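Local atomic coordinates of mandelate racemase/muconate lactonizing protein (Alicyclobacillus acidocaldarius LAA1, PDB entry 3QLD), a protein that is a member of the mandelate racemase/muconate lactonizing group of the enolase superfamily, with a capping N-terminal domain and a TIM-barrel-like C-terminal domain. Residues A[176-181]-A[209-214]; A[170-175]-A[193-198]; A[224-229]-A[245-250]; A[241-246]-A[262-267]. One frame throughout, in Å; residues are numbered along the deposited sequence.

Contact 1 of 4, residues A[176-181]-A[209-214]; sequences RDRAAI and LRQLDA. With SO4 (sulfate ion), chain F.
R178, in the first turn of helix 178-187, and L212 bring their CA atoms to 6.5 Å, and no hydrogen bond spans the two segments. The buried join is apolar. L212 CD2 lies over R178 CA and reaches I181 CD1 at 3.7 Å; L212 CD1 touches the same isoleucine methyl, so CD1 of I181 abuts both branches of the leucine, and the two side chains cross at about a right angle. Toward solvent, R178 runs out extended with CG anti to its backbone N (chi1 -164°), and its CD passes Q211 OE1 at 3.3 Å. Amide and guanidinium planes are 79° apart, and the amide oxygen meets a methylene rather than an N-H. The guanidinium NE has a weak hydrogen bond to Y215 OH instead. Within 176-181, D177 OD1 accepts from R178 N at 2.6 Å. On the other segment, R210 NH1 donates to D213 OD2 at 2.7 Å, close to the guanidinium plane, and nearly straight (174°) to O1 of a sulfate, probably from the crystallisation liquor. NH2 adds a bond to sulfate O4. Helix 178-187 and the end region of helix 206-211 meet here in the outer layer of a beta/alpha barrel, leucine against isoleucine.

Contact 2 of 4, residues A[170-175]-A[193-198]; sequences LKIAPG and IAADAN
K171 CG stands anti to its carbonyl carbon (chi1 -66°) and the chain bends at chi2 and again at chi4, whereas D196 CG is anti to its own backbone N (chi1 172°); these torsions lay the two side chains side by side, pointing the same way. The salt bridge that results, K171 NZ to D196 OD2 at 3.0 Å, is weak as a hydrogen bond, and K171 CE also lies close to OD2, at 3.2 Å, so the lysine passes alongside this oxygen. The other oxygen turns back on its own chain: D196 OD1 accepts from N198 N at 3.0 Å, from above the carboxylate plane (42° out of it), which makes an Asx turn as the chain leaves the strand. The carboxylate is thereby held at both oxygens. K171 and D196 belong to the parallel strand pair of the beta-alpha-beta unit 167-171, 178-187, 192-196, neighbouring staves of the barrel. Its register follows from three backbone bonds: L170 N to A194 O at 2.9 Å, D196 N to L170 O at 2.8 Å, and I172 N to D196 O at 3.0 Å. L170 and A195 occupy the face turned away from K171 and D196, where L170 packs on I181 of helix 178-187. Past the last strand residue of 170-175, I172 keeps to the same apolar side. Its CG1 sits between backbone N and carbonyl carbon, from where CD1 meets A195 CB at 3.8 Å, while CG1 itself touches A197 CB at 4.2 Å.

Contact 3 of 4, residues A[224-229]-A[245-250]; sequences LPEDDW and LDESVR
E226, W229, S248 and R250 meet where two loops lie side by side, each following a barrel strand, 220-221 or 243-245, at its C-terminal end. E226 is the centre of an inverse gamma turn, and D246 to V249 form a type I turn facing it. The glutamate chain, extended beyond CG, passes S248, with E226 CG at 3.4 Å from S248 OG; that hydroxyl is bonded to Q222 NE2. The E226 carboxylate then meets R250 from the opposite direction. E226 OE1 lies 2.8 Å from R250 NH1, a salt bridge whose hydrogen bond is weak because the N-H points poorly (121°), with the two planes 44° apart. The other oxygen, E226 OE2, rests on E247 CG at 3.4 Å, the two carboxylates being almost perpendicular. W229 CH2 approaches S248 O obliquely at 3.6 Å, and R253 of the second subunit makes a cation-pi contact with the indole. Although E226 OE2 and E247 OE1 stand only 4.2 Å apart, OE2 also has a salt bridge to R102 of the second subunit. Paired with an arginine from each subunit, E226 probably has its charge and its repulsion with E247 partly offset, and the contact extends into the dimer interface.

Contact 4 of 4, residues A[241-246]-A[262-267]; sequences TPVCLD and GAARVL
The R265 guanidinium meets T241 and P242 obliquely, neither face-on nor edge-on: its NH1 is 3.6 Å from T241 O, too long to bond, and finds its hydrogen-bond partner in L239 O. On the pyrrolidine ring of P242, CB does the touching, at 3.8 Å from V266 CG2 and slightly farther from R265 CB. P242 and R265 each come just before a strand of the parallel pair of a beta-alpha-beta crossover, 243-245 and 266-269, linked through helix 252-261 of the barrel. Taken end to end with the loop residues that lead into it, 263-267 lies 71° from 241-245, although the bridged residues C244-V266 and L245-L267 pair in parallel. G262 ends the helix with positive phi as the C-prime residue of a Schellman motif, and the chain then turns into the sheet. There V243 O takes two donors: R265 N at 3.0 Å, in the carbonyl plane, and V266 N at 3.1 Å, tilted 20° from it. This double acceptance pins the start of the second strand to one carbonyl. L245 N then bonds to V266 O at 3.1 Å, an oxygen that C244 CA also approaches. In C244 and V266, SG and CG1 each stand anti to the backbone N on a shared face, and they meet at 3.7 Å. On the other side, where T258 of helix 252-261 packs, L245 CG touches A264 CB at 3.7 Å. The buried A263 O has no hydrogen-bond partner, facing V243 CB, whereas the methyl A264 CB presses directly on V243 O at 3.3 Å.

From the N terminus, contact 2 opens at 170-175 and contact 1 directly after it at 176-181; 193-198 closes the first and 209-214 the second, so the two cross, binding strand pair and outer helices of successive barrel units. I181 and L212 of contact 1 pack on I172 of contact 2. Farther on, contact 3 runs from 224-229 to 245-250, and contact 4 begins on that closing stretch, sharing L245 and D246, and ends at 262-267. A probable hydrogen bond, D213 OD1 to T241 OG1, joins contact 1 to contact 4. Contacts 2 and 4 lie in the same sheet, about 14 Å apart between centres.

Contact 1 of 4, residues A[176-181]-A[209-214]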
loop_
_atom_site.group_PDB
_atom_site.type_symbol
_atom_site.label_atom_id
_atom_site.label_comp_id
_atom_site.label_asym_id
_atom_site.label_seq_id
_atom_site.Cartn_x
_atom_site.Cartn_y
_atom_site.Cartn_z
ATOM N N ARG A 176 5.910 25.611 17.208
ATOM C CA ARG A 176 6.381 24.941 18.430
ATOM C C ARG A 176 7.537 24.074 17.984
ATOM O O ARG A 176 7.457 22.867 17.958
ATOM C CB ARG A 176 5.260 24.123 19.071
ATOM C CG ARG A 176 3.830 24.481 18.523
ATOM C CD ARG A 176 2.647 24.402 19.525
ATOM N NE ARG A 176 2.784 23.350 20.541
ATOM C CZ ARG A 176 1.849 22.453 20.858
ATOM N NH1 ARG A 176 2.098 21.550 21.810
ATOM N NH2 ARG A 176 0.659 22.457 20.242
ATOM N N ASP A 177 8.640 24.734 17.643
ATOM C CA ASP A 177 9.830 24.052 17.157
ATOM C C ASP A 177 11.106 24.749 17.662
ATOM O O ASP A 177 11.814 24.179 18.488
ATOM C CB ASP A 177 9.829 23.899 15.603
ATOM C CG ASP A 177 9.354 25.169 14.851
ATOM O OD1 ASP A 177 9.523 26.308 15.323
ATOM O OD2 ASP A 177 8.803 25.026 13.733
ATOM N N ARG A 178 11.369 25.948 17.159
ATOM C CA ARG A 178 12.635 26.667 17.449
ATOM C C ARG A 178 12.820 26.865 18.977
ATOM O O ARG A 178 13.910 26.644 19.517
ATOM C CB ARG A 178 12.670 28.008 16.693
ATOM C CG ARG A 178 14.061 28.612 16.618
ATOM C CD ARG A 178 14.054 30.092 16.286
ATOM N NE ARG A 178 15.362 30.720 16.561
ATOM C CZ ARG A 178 15.559 31.865 17.224
ATOM N NH1 ARG A 178 14.532 32.561 17.728
ATOM N NH2 ARG A 178 16.805 32.329 17.380
ATOM N N ALA A 179 11.748 27.248 19.668
ATOM C CA ALA A 179 11.865 27.579 21.114
ATOM C C ALA A 179 12.251 26.366 22.001
ATOM O O ALA A 179 13.201 26.419 22.849
ATOM C CB ALA A 179 10.588 28.257 21.598
ATOM N N ALA A 180 11.544 25.261 21.780
ATOM C CA ALA A 180 11.874 24.020 22.446
ATOM C C ALA A 180 13.296 23.581 22.144
ATOM O O ALA A 180 14.041 23.278 23.086
ATOM C CB ALA A 180 10.860 22.900 22.076
ATOM N N ILE A 181 13.659 23.473 20.852
ATOM C CA ILE A 181 14.990 22.995 20.464
ATOM C C ILE A 181 16.134 23.890 20.983
ATOM O O ILE A 181 17.137 23.361 21.481
ATOM C CB ILE A 181 15.140 22.762 18.915
ATOM C CG1 ILE A 181 14.118 21.711 18.437
ATOM C CG2 ILE A 181 16.602 22.397 18.557
ATOM C CD1 ILE A 181 13.869 21.700 16.914
ATOM N N LEU A 209 12.338 25.721 9.119
ATOM C CA LEU A 209 13.119 24.523 9.299
ATOM C C LEU A 209 14.612 24.837 9.129
ATOM O O LEU A 209 15.493 24.246 9.779
ATOM C CB LEU A 209 12.704 23.466 8.251
ATOM C CG LEU A 209 11.357 22.783 8.602
ATOM C CD1 LEU A 209 10.862 21.848 7.424
ATOM C CD2 LEU A 209 11.484 21.932 9.862
ATOM N N ARG A 210 14.904 25.751 8.221
ATOM C CA ARG A 210 16.310 26.118 7.977
ATOM C C ARG A 210 16.929 26.803 9.231
ATOM O O ARG A 210 18.105 26.631 9.517
ATOM C CB ARG A 210 16.382 27.061 6.788
ATOM C CG ARG A 210 17.817 27.800 6.588
ATOM C CD ARG A 210 19.057 26.909 6.170
ATOM N NE ARG A 210 20.204 27.812 5.933
ATOM C CZ ARG A 210 21.436 27.658 6.453
ATOM N NH1 ARG A 210 21.737 26.612 7.242
ATOM N NH2 ARG A 210 22.386 28.562 6.163
ATOM N N GLN A 211 16.100 27.512 9.989
ATOM C CA GLN A 211 16.548 28.189 11.260
ATOM C C GLN A 211 17.034 27.130 12.245
ATOM O O GLN A 211 17.889 27.405 13.143
ATOM C CB GLN A 211 15.414 28.992 11.904
ATOM C CG GLN A 211 14.831 30.264 11.206
ATOM C CD GLN A 211 13.486 30.745 11.894
ATOM O OE1 GLN A 211 13.254 30.497 13.086
ATOM N NE2 GLN A 211 12.598 31.377 11.122
ATOM N N LEU A 212 16.495 25.917 12.092
ATOM C CA LEU A 212 16.890 24.810 12.924
ATOM C C LEU A 212 18.281 24.276 12.710
ATOM O O LEU A 212 18.821 23.614 13.579
ATOM C CB LEU A 212 15.841 23.658 12.959
ATOM C CG LEU A 212 14.414 24.090 13.296
ATOM C CD1 LEU A 212 13.552 22.792 13.212
ATOM C CD2 LEU A 212 14.312 24.696 14.722
ATOM N N ASP A 213 18.910 24.581 11.580
ATOM C CA ASP A 213 20.270 24.108 11.332
ATOM C C ASP A 213 21.238 24.624 12.397
ATOM O O ASP A 213 22.306 24.029 12.602
ATOM C CB ASP A 213 20.739 24.646 9.964
ATOM C CG ASP A 213 20.204 23.825 8.789
ATOM O OD1 ASP A 213 19.594 22.739 9.000
ATOM O OD2 ASP A 213 20.378 24.297 7.639
ATOM N N ALA A 214 20.866 25.706 13.062
ATOM C CA ALA A 214 21.802 26.299 14.051
ATOM C C ALA A 214 22.032 25.372 15.273
ATOM O O ALA A 214 23.025 25.542 16.000
ATOM C CB ALA A 214 21.343 27.662 14.454
HETATM S S SO4 F . 25.477 27.063 7.884
HETATM O O1 SO4 F . 24.437 26.248 8.541
HETATM O O2 SO4 F . 25.573 28.362 8.571
HETATM O O3 SO4 F . 26.727 26.319 7.916
HETATM O O4 SO4 F . 25.081 27.272 6.505
#

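Contact 2 of 4, residues A[170-175]-A[193-198]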
loop_
_atom_site.group_PDB
_atom_site.type_symbol
_atom_site.label_atom_id
_atom_site.label_comp_id
_atom_site.label_asym_id
_atom_site.label_seq_id
_atom_site.Cartn_x
_atom_site.Cartn_y
_atom_site.Cartn_z
ATOM N N LEU A 170 12.572 15.105 19.977
ATOM C CA LEU A 170 11.539 16.006 20.290
ATOM C C LEU A 170 10.468 16.077 19.187
ATOM O O LEU A 170 10.792 16.304 18.014
ATOM C CB LEU A 170 12.128 17.404 20.378
ATOM C CG LEU A 170 13.331 17.559 21.315
ATOM C CD1 LEU A 170 13.454 19.062 21.486
ATOM C CD2 LEU A 170 12.945 16.904 22.664
ATOM N N LYS A 171 9.190 15.982 19.584
ATOM C CA LYS A 171 8.098 16.226 18.630
ATOM C C LYS A 171 8.019 17.698 18.361
ATOM O O LYS A 171 8.085 18.504 19.285
ATOM C CB LYS A 171 6.769 15.688 19.191
ATOM C CG LYS A 171 6.780 14.194 19.325
ATOM C CD LYS A 171 6.537 13.494 17.964
ATOM C CE LYS A 171 6.751 11.970 18.086
ATOM N NZ LYS A 171 5.803 11.208 17.210
ATOM N N ILE A 172 7.975 18.074 17.080
ATOM C CA ILE A 172 7.909 19.441 16.699
ATOM C C ILE A 172 6.818 19.697 15.623
ATOM O O ILE A 172 6.384 18.749 14.940
ATOM C CB ILE A 172 9.264 19.964 16.154
ATOM C CG1 ILE A 172 9.669 19.200 14.876
ATOM C CG2 ILE A 172 10.314 19.928 17.306
ATOM C CD1 ILE A 172 10.742 19.982 14.046
ATOM N N ALA A 173 6.347 20.944 15.577
ATOM C CA ALA A 173 5.386 21.399 14.585
ATOM C C ALA A 173 5.551 22.871 14.399
ATOM O O ALA A 173 6.205 23.528 15.213
ATOM C CB ALA A 173 3.925 21.028 14.992
ATOM N N PRO A 174 5.000 23.417 13.306
ATOM C CA PRO A 174 5.177 24.835 13.037
ATOM C C PRO A 174 4.673 25.661 14.227
ATOM O O PRO A 174 3.576 25.420 14.691
ATOM C CB PRO A 174 4.307 25.054 11.801
ATOM C CG PRO A 174 4.294 23.662 11.117
ATOM C CD PRO A 174 4.197 22.738 12.262
ATOM N N GLY A 175 5.505 26.567 14.746
ATOM C CA GLY A 175 5.100 27.436 15.852
ATOM C C GLY A 175 5.533 26.890 17.185
ATOM O O GLY A 175 5.488 27.612 18.204
ATOM N N ILE A 193 20.383 15.292 19.969
ATOM C CA ILE A 193 18.966 15.709 19.899
ATOM C C ILE A 193 18.456 15.434 18.460
ATOM O O ILE A 193 19.116 15.860 17.487
ATOM C CB ILE A 193 18.828 17.218 20.172
ATOM C CG1 ILE A 193 19.473 17.647 21.529
ATOM C CG2 ILE A 193 17.389 17.706 20.089
ATOM C CD1 ILE A 193 19.320 19.124 21.797
ATOM N N ALA A 194 17.315 14.754 18.330
ATOM C CA ALA A 194 16.649 14.646 16.992
ATOM C C ALA A 194 15.267 15.265 17.076
ATOM O O ALA A 194 14.768 15.656 18.189
ATOM C CB ALA A 194 16.612 13.172 16.477
ATOM N N ALA A 195 14.624 15.460 15.914
ATOM C CA ALA A 195 13.296 16.063 15.960
ATOM C C ALA A 195 12.342 15.260 15.061
ATOM O O ALA A 195 12.760 14.720 14.038
ATOM C CB ALA A 195 13.286 17.538 15.530
ATOM N N ASP A 196 11.072 15.175 15.473
ATOM C CA ASP A 196 10.137 14.418 14.655
ATOM C C ASP A 196 8.953 15.311 14.350
ATOM O O ASP A 196 8.237 15.759 15.227
ATOM C CB ASP A 196 9.759 13.118 15.357
ATOM C CG ASP A 196 8.632 12.382 14.655
ATOM O OD1 ASP A 196 8.271 12.693 13.479
ATOM O OD2 ASP A 196 8.153 11.441 15.284
ATOM N N ALA A 197 8.808 15.633 13.079
ATOM C CA ALA A 197 7.800 16.572 12.655
ATOM C C ALA A 197 6.447 15.919 12.348
ATOM O O ALA A 197 5.457 16.658 12.205
ATOM C CB ALA A 197 8.279 17.354 11.411
ATOM N N ASN A 198 6.421 14.598 12.177
ATOM C CA ASN A 198 5.199 13.834 11.801
ATOM C C ASN A 198 4.431 14.522 10.652
ATOM O O ASN A 198 3.214 14.711 10.739
ATOM C CB ASN A 198 4.278 13.771 13.033
ATOM C CG ASN A 198 3.218 12.662 12.914
ATOM O OD1 ASN A 198 3.439 11.606 12.269
ATOM N ND2 ASN A 198 2.063 12.892 13.566
#

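Contact 3 of 4, residues A[224-229]-A[245-250]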
loop_
_atom_site.group_PDB
_atom_site.type_symbol
_atom_site.label_atom_id
_atom_site.label_comp_id
_atom_site.label_asym_id
_atom_site.label_seq_id
_atom_site.Cartn_x
_atom_site.Cartn_y
_atom_site.Cartn_z
ATOM N N LEU A 224 7.648 16.668 5.830
ATOM C CA LEU A 224 6.556 16.981 4.886
ATOM C C LEU A 224 5.566 15.797 4.821
ATOM O O LEU A 224 5.878 14.683 5.240
ATOM C CB LEU A 224 7.112 17.288 3.475
ATOM C CG LEU A 224 8.099 18.493 3.348
ATOM C CD1 LEU A 224 8.598 18.673 1.896
ATOM C CD2 LEU A 224 7.503 19.810 3.953
ATOM N N PRO A 225 4.354 16.067 4.301
ATOM C CA PRO A 225 3.461 14.947 4.032
ATOM C C PRO A 225 4.054 14.040 2.995
ATOM O O PRO A 225 4.976 14.439 2.278
ATOM C CB PRO A 225 2.249 15.625 3.405
ATOM C CG PRO A 225 2.301 17.039 3.810
ATOM C CD PRO A 225 3.778 17.346 3.833
ATOM N N GLU A 226 3.494 12.838 2.860
ATOM C CA GLU A 226 3.880 11.933 1.766
ATOM C C GLU A 226 3.241 12.436 0.441
ATOM O O GLU A 226 2.679 11.637 -0.321
ATOM C CB GLU A 226 3.530 10.449 2.102
ATOM C CG GLU A 226 4.138 9.883 3.416
ATOM C CD GLU A 226 3.486 8.545 3.938
ATOM O OE1 GLU A 226 3.735 7.466 3.332
ATOM O OE2 GLU A 226 2.739 8.559 4.966
ATOM N N ASP A 227 3.354 13.755 0.156
ATOM C CA ASP A 227 2.717 14.455 -1.018
ATOM C C ASP A 227 3.507 14.623 -2.314
ATOM O O ASP A 227 2.899 14.617 -3.406
ATOM C CB ASP A 227 2.241 15.877 -0.643
ATOM C CG ASP A 227 0.851 15.886 -0.009
ATOM O OD1 ASP A 227 0.160 14.847 -0.092
ATOM O OD2 ASP A 227 0.465 16.937 0.570
ATOM N N ASP A 228 4.830 14.794 -2.219
ATOM C CA ASP A 228 5.623 15.066 -3.412
ATOM C C ASP A 228 7.147 15.009 -3.143
ATOM O O ASP A 228 7.722 15.582 -2.200
ATOM C CB ASP A 228 4.955 16.242 -4.221
ATOM C CG ASP A 228 5.903 17.161 -4.997
ATOM O OD1 ASP A 228 5.325 18.034 -5.709
ATOM O OD2 ASP A 228 7.148 17.049 -4.958
ATOM N N TRP A 229 7.725 14.121 -3.924
ATOM C CA TRP A 229 9.087 13.746 -3.824
ATOM C C TRP A 229 9.994 14.924 -4.153
ATOM O O TRP A 229 11.071 15.080 -3.562
ATOM C CB TRP A 229 9.337 12.616 -4.807
ATOM C CG TRP A 229 8.930 11.266 -4.324
ATOM C CD1 TRP A 229 7.906 10.482 -4.811
ATOM C CD2 TRP A 229 9.514 10.533 -3.238
ATOM N NE1 TRP A 229 7.845 9.289 -4.102
ATOM C CE2 TRP A 229 8.818 9.296 -3.138
ATOM C CE3 TRP A 229 10.574 10.797 -2.345
ATOM C CZ2 TRP A 229 9.145 8.324 -2.178
ATOM C CZ3 TRP A 229 10.928 9.805 -1.409
ATOM C CH2 TRP A 229 10.204 8.597 -1.326
ATOM N N LEU A 245 13.670 9.663 6.941
ATOM C CA LEU A 245 12.366 9.181 6.540
ATOM C C LEU A 245 12.088 7.871 7.282
ATOM O O LEU A 245 12.991 7.038 7.468
ATOM C CB LEU A 245 12.284 8.962 5.018
ATOM C CG LEU A 245 12.535 10.243 4.212
ATOM C CD1 LEU A 245 12.450 9.865 2.679
ATOM C CD2 LEU A 245 11.568 11.333 4.533
ATOM N N ASP A 246 10.820 7.694 7.652
ATOM C CA ASP A 246 10.345 6.446 8.289
ATOM C C ASP A 246 9.310 5.918 7.255
ATOM O O ASP A 246 9.707 5.163 6.374
ATOM C CB ASP A 246 9.799 6.773 9.691
ATOM C CG ASP A 246 9.038 5.644 10.365
ATOM O OD1 ASP A 246 9.002 4.529 9.867
ATOM O OD2 ASP A 246 8.458 5.920 11.425
ATOM N N GLU A 247 8.069 6.359 7.349
ATOM C CA GLU A 247 6.948 5.711 6.593
ATOM C C GLU A 247 6.987 6.047 5.106
ATOM O O GLU A 247 6.481 5.288 4.265
ATOM C CB GLU A 247 5.561 5.930 7.275
ATOM C CG GLU A 247 5.040 7.347 7.169
ATOM C CD GLU A 247 5.463 8.211 8.378
ATOM O OE1 GLU A 247 4.774 9.219 8.580
ATOM O OE2 GLU A 247 6.442 7.877 9.132
ATOM N N SER A 248 7.699 7.127 4.770
ATOM C CA SER A 248 7.914 7.464 3.356
ATOM C C SER A 248 8.774 6.508 2.598
ATOM O O SER A 248 8.882 6.663 1.382
ATOM C CB SER A 248 8.512 8.871 3.208
ATOM O OG SER A 248 7.570 9.857 3.564
ATOM N N VAL A 249 9.470 5.614 3.307
ATOM C CA VAL A 249 10.275 4.607 2.691
ATOM C C VAL A 249 9.821 3.178 3.135
ATOM O O VAL A 249 10.212 2.671 4.194
ATOM C CB VAL A 249 11.734 4.793 3.030
ATOM C CG1 VAL A 249 12.502 3.551 2.545
ATOM C CG2 VAL A 249 12.306 6.133 2.305
ATOM N N ARG A 250 9.056 2.538 2.267
ATOM C CA ARG A 250 8.443 1.231 2.558
ATOM C C ARG A 250 9.125 0.075 1.851
ATOM O O ARG A 250 8.700 -1.061 2.031
ATOM C CB ARG A 250 6.968 1.197 2.085
ATOM C CG ARG A 250 6.096 2.406 2.342
ATOM C CD ARG A 250 5.570 2.392 3.789
ATOM N NE ARG A 250 4.331 3.149 4.115
ATOM C CZ ARG A 250 3.830 4.276 3.558
ATOM N NH1 ARG A 250 4.408 4.902 2.520
ATOM N NH2 ARG A 250 2.701 4.802 4.073
#

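Contact 4 of 4, residues A[241-246]-A[262-267]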
loop_
_atom_site.group_PDB
_atom_site.type_symbol
_atom_site.label_atom_id
_atom_site.label_comp_id
_atom_site.label_asym_id
_atom_site.label_seq_id
_atom_site.Cartn_x
_atom_site.Cartn_y
_atom_site.Cartn_z
ATOM N N THR A 241 20.897 20.211 8.074
ATOM C CA THR A 241 20.444 19.063 8.922
ATOM C C THR A 241 19.927 17.890 8.059
ATOM O O THR A 241 19.145 18.121 7.116
ATOM C CB THR A 241 19.321 19.547 9.837
ATOM O OG1 THR A 241 19.757 20.718 10.537
ATOM C CG2 THR A 241 18.758 18.401 10.879
ATOM N N PRO A 242 20.327 16.645 8.359
ATOM C CA PRO A 242 19.815 15.524 7.599
ATOM C C PRO A 242 18.295 15.389 7.814
ATOM O O PRO A 242 17.784 15.587 8.938
ATOM C CB PRO A 242 20.504 14.327 8.270
ATOM C CG PRO A 242 21.787 14.902 8.811
ATOM C CD PRO A 242 21.295 16.172 9.393
ATOM N N VAL A 243 17.598 15.051 6.715
ATOM C CA VAL A 243 16.206 14.598 6.847
ATOM C C VAL A 243 16.227 13.095 7.059
ATOM O O VAL A 243 16.995 12.400 6.431
ATOM C CB VAL A 243 15.387 14.933 5.552
ATOM C CG1 VAL A 243 14.015 14.235 5.602
ATOM C CG2 VAL A 243 15.258 16.447 5.460
ATOM N N CYS A 244 15.336 12.600 7.932
ATOM C CA CYS A 244 15.152 11.172 8.172
ATOM C C CYS A 244 13.760 10.776 7.671
ATOM O O CYS A 244 12.809 11.497 7.917
ATOM C CB CYS A 244 15.158 10.923 9.664
ATOM S SG CYS A 244 14.950 9.168 10.062
ATOM N N LEU A 245 13.670 9.663 6.941
ATOM C CA LEU A 245 12.366 9.181 6.540
ATOM C C LEU A 245 12.088 7.871 7.282
ATOM O O LEU A 245 12.991 7.038 7.468
ATOM C CB LEU A 245 12.284 8.962 5.018
ATOM C CG LEU A 245 12.535 10.243 4.212
ATOM C CD1 LEU A 245 12.450 9.865 2.679
ATOM C CD2 LEU A 245 11.568 11.333 4.533
ATOM N N ASP A 246 10.820 7.694 7.652
ATOM C CA ASP A 246 10.345 6.446 8.289
ATOM C C ASP A 246 9.310 5.918 7.255
ATOM O O ASP A 246 9.707 5.163 6.374
ATOM C CB ASP A 246 9.799 6.773 9.691
ATOM C CG ASP A 246 9.038 5.644 10.365
ATOM O OD1 ASP A 246 9.002 4.529 9.867
ATOM O OD2 ASP A 246 8.458 5.920 11.425
ATOM N N GLY A 262 18.221 12.772 -3.533
ATOM C CA GLY A 262 18.882 13.505 -2.433
ATOM C C GLY A 262 17.774 13.984 -1.490
ATOM O O GLY A 262 17.825 15.109 -0.989
ATOM N N ALA A 263 16.735 13.167 -1.320
ATOM C CA ALA A 263 15.552 13.629 -0.599
ATOM C C ALA A 263 15.730 13.443 0.908
ATOM O O ALA A 263 14.928 13.992 1.720
ATOM C CB ALA A 263 14.318 12.854 -1.026
ATOM N N ALA A 264 16.680 12.571 1.280
ATOM C CA ALA A 264 16.961 12.370 2.716
ATOM C C ALA A 264 18.342 11.776 2.912
ATOM O O ALA A 264 18.937 11.179 1.989
ATOM C CB ALA A 264 15.897 11.473 3.414
ATOM N N ARG A 265 18.802 11.868 4.143
ATOM C CA ARG A 265 20.137 11.372 4.473
ATOM C C ARG A 265 20.171 10.337 5.597
ATOM O O ARG A 265 21.247 9.798 5.864
ATOM C CB ARG A 265 21.115 12.545 4.782
ATOM C CG ARG A 265 21.297 13.443 3.601
ATOM C CD ARG A 265 22.550 14.301 3.723
ATOM N NE ARG A 265 22.414 15.473 4.584
ATOM C CZ ARG A 265 22.063 16.668 4.111
ATOM N NH1 ARG A 265 21.973 17.725 4.914
ATOM N NH2 ARG A 265 21.802 16.784 2.810
ATOM N N VAL A 266 19.040 10.096 6.274
ATOM C CA VAL A 266 18.945 9.138 7.365
ATOM C C VAL A 266 17.694 8.276 7.212
ATOM O O VAL A 266 16.648 8.816 6.833
ATOM C CB VAL A 266 18.902 9.881 8.726
ATOM C CG1 VAL A 266 18.637 8.935 9.916
ATOM C CG2 VAL A 266 20.241 10.576 8.958
ATOM N N LEU A 267 17.836 6.966 7.470
ATOM C CA LEU A 267 16.713 6.018 7.357
ATOM C C LEU A 267 16.367 5.486 8.731
ATOM O O LEU A 267 17.268 4.980 9.443
ATOM C CB LEU A 267 17.078 4.884 6.375
ATOM C CG LEU A 267 16.018 3.767 6.168
ATOM C CD1 LEU A 267 14.764 4.354 5.475
ATOM C CD2 LEU A 267 16.611 2.645 5.305
#